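Local coordinates for protein 2-oxoglutarate-dependent dioxygenase tropC (Talaromyces stipitatus, PDB 6XJJ) that acts as a non-haem iron, 2-oxoglutarate-dependent dioxygenase in the biosynthesis of fungal tropolones, at residues S250-Q255 against R311-F316. Sequence-based numbering, arbitrary orientation.
Sequences SILLQQ and RYSVAF
Two neighbouring antiparallel strands of the main sheet of the dioxygenase core meet where I251 and L253 pair with F316 and V314. I251 N donates a hydrogen bond to F316 O at 2.8 Å, and F316 N returns one to I251 O. L253 N is hydrogen-bonded to V314 O at 2.8 Å, and V314 N to L253 O. Between these two hydrogen-bonded pairs lies the non-hydrogen-bonded pair L252 and A315. On that face L252 CD1 rests 3.9 Å from A315 CB and equally near S313 CB. The side chains of I251, L253, V314 and F316 take the other face. Helix 171-204 packs on I251, L253 and F316, helix 85-99 on L253, and M222 of strand 222-227 touches V314 and F316. Beyond L253 and V314, the side chain of Q255 makes the next link. Its CG is anti to the backbone N (chi1 -155°) and the chain beyond is extended, which brings OE1 2.9 Å from Y312 N in a hydrogen bond. The Q255 and Y312 side chains run side by side, with Q255 NE2 at the ring edge and amide and ring planes 47° apart. R311 is predicted to bind 2-oxoglutarate, and S250 OG is hydrogen-bonded to OD2 of iron ligand D245. The arrangement is typical of the double-stranded beta-helix core of 2-oxoglutarate-dependent iron dioxygenases.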
loop_
_atom_site.group_PDB
_atom_site.type_symbol
_atom_site.label_atom_id
_atom_site.label_comp_id
_atom_site.label_asym_id
_atom_site.label_seq_id
_atom_site.Cartn_x
_atom_site.Cartn_y
_atom_site.Cartn_z
ATOM N N SER A 250 -1.732 -1.465 -4.286
ATOM C CA SER A 250 -1.230 -1.178 -2.949
ATOM C C SER A 250 -0.370 -2.347 -2.497
ATOM O O SER A 250 -0.690 -3.507 -2.779
ATOM C CB SER A 250 -2.363 -0.937 -1.944
ATOM O OG SER A 250 -3.181 0.157 -2.334
ATOM N N ILE A 251 0.720 -2.038 -1.798
ATOM C CA ILE A 251 1.672 -3.043 -1.336
ATOM C C ILE A 251 1.897 -2.800 0.149
ATOM O O ILE A 251 2.394 -1.734 0.537
ATOM C CB ILE A 251 3.014 -2.979 -2.083
ATOM C CG1 ILE A 251 2.799 -2.990 -3.594
ATOM C CG2 ILE A 251 3.858 -4.181 -1.673
ATOM C CD1 ILE A 251 4.053 -2.725 -4.398
ATOM N N LEU A 252 1.566 -3.788 0.972
ATOM C CA LEU A 252 1.559 -3.636 2.417
ATOM C C LEU A 252 2.609 -4.552 3.025
ATOM O O LEU A 252 2.769 -5.698 2.593
ATOM C CB LEU A 252 0.178 -3.985 2.994
ATOM C CG LEU A 252 -0.085 -3.889 4.499
ATOM C CD1 LEU A 252 -0.195 -2.435 4.945
ATOM C CD2 LEU A 252 -1.332 -4.690 4.867
ATOM N N LEU A 253 3.317 -4.046 4.028
ATOM C CA LEU A 253 4.255 -4.835 4.816
ATOM C C LEU A 253 3.713 -4.951 6.232
ATOM O O LEU A 253 3.641 -3.947 6.950
ATOM C CB LEU A 253 5.641 -4.188 4.826
ATOM C CG LEU A 253 6.700 -4.834 5.727
ATOM C CD1 LEU A 253 7.011 -6.256 5.286
ATOM C CD2 LEU A 253 7.964 -3.990 5.760
ATOM N N GLN A 254 3.341 -6.161 6.638
ATOM C CA GLN A 254 2.846 -6.359 7.987
ATOM C C GLN A 254 4.001 -6.787 8.883
ATOM O O GLN A 254 5.113 -7.059 8.424
ATOM C CB GLN A 254 1.743 -7.409 8.028
ATOM C CG GLN A 254 0.716 -7.300 6.964
ATOM C CD GLN A 254 -0.411 -8.231 7.245
ATOM O OE1 GLN A 254 -0.515 -8.748 8.352
ATOM N NE2 GLN A 254 -1.094 -8.654 6.200
ATOM N N GLN A 255 3.718 -6.873 10.175
ATOM C CA GLN A 255 4.742 -7.146 11.167
ATOM C C GLN A 255 4.566 -8.570 11.684
ATOM O O GLN A 255 3.447 -8.979 12.011
ATOM C CB GLN A 255 4.646 -6.140 12.311
ATOM C CG GLN A 255 5.932 -5.914 13.065
ATOM C CD GLN A 255 5.779 -4.847 14.123
ATOM O OE1 GLN A 255 4.684 -4.319 14.332
ATOM N NE2 GLN A 255 6.884 -4.482 14.760
ATOM N N ARG A 311 0.959 -2.958 16.735
ATOM C CA ARG A 311 1.026 -3.283 15.316
ATOM C C ARG A 311 1.573 -2.103 14.527
ATOM O O ARG A 311 1.108 -0.966 14.679
ATOM C CB ARG A 311 -0.356 -3.693 14.778
ATOM C CG ARG A 311 -0.417 -3.944 13.262
ATOM C CD ARG A 311 -1.806 -4.414 12.823
ATOM N NE ARG A 311 -2.032 -4.281 11.381
ATOM C CZ ARG A 311 -1.686 -5.167 10.452
ATOM N NH1 ARG A 311 -1.076 -6.303 10.774
ATOM N NH2 ARG A 311 -1.960 -4.906 9.179
ATOM N N TYR A 312 2.571 -2.393 13.698
ATOM C CA TYR A 312 3.095 -1.486 12.691
ATOM C C TYR A 312 2.830 -2.072 11.312
ATOM O O TYR A 312 2.696 -3.289 11.149
ATOM C CB TYR A 312 4.595 -1.272 12.888
ATOM C CG TYR A 312 4.940 -0.554 14.168
ATOM C CD1 TYR A 312 4.498 0.738 14.408
ATOM C CD2 TYR A 312 5.653 -1.195 15.169
ATOM C CE1 TYR A 312 4.806 1.391 15.585
ATOM C CE2 TYR A 312 5.957 -0.555 16.352
ATOM C CZ TYR A 312 5.528 0.735 16.557
ATOM O OH TYR A 312 5.830 1.374 17.737
ATOM N N SER A 313 2.736 -1.194 10.321
ATOM C CA SER A 313 2.682 -1.635 8.937
ATOM C C SER A 313 3.120 -0.483 8.045
ATOM O O SER A 313 3.062 0.687 8.434
ATOM C CB SER A 313 1.283 -2.136 8.564
ATOM O OG SER A 313 0.315 -1.113 8.696
ATOM N N VAL A 314 3.595 -0.832 6.853
ATOM C CA VAL A 314 4.009 0.145 5.854
ATOM C C VAL A 314 3.187 -0.104 4.600
ATOM O O VAL A 314 3.230 -1.200 4.025
ATOM C CB VAL A 314 5.513 0.068 5.554
ATOM C CG1 VAL A 314 5.879 1.039 4.442
ATOM C CG2 VAL A 314 6.310 0.379 6.808
ATOM N N ALA A 315 2.439 0.905 4.185
ATOM C CA ALA A 315 1.524 0.803 3.061
ATOM C C ALA A 315 2.028 1.743 1.985
ATOM O O ALA A 315 2.207 2.939 2.236
ATOM C CB ALA A 315 0.095 1.162 3.476
ATOM N N PHE A 316 2.286 1.204 0.804
ATOM C CA PHE A 316 2.670 2.004 -0.345
ATOM C C PHE A 316 1.642 1.797 -1.438
ATOM O O PHE A 316 1.103 0.697 -1.601
ATOM C CB PHE A 316 4.177 1.708 -0.699
ATOM C CG PHE A 316 4.643 2.055 -2.115
ATOM C CD1 PHE A 316 3.820 2.141 -3.225
ATOM C CD2 PHE A 316 5.866 2.704 -2.213
ATOM C CE1 PHE A 316 4.314 2.542 -4.461
ATOM C CE2 PHE A 316 6.344 3.151 -3.435
ATOM C CZ PHE A 316 5.558 3.081 -4.546
#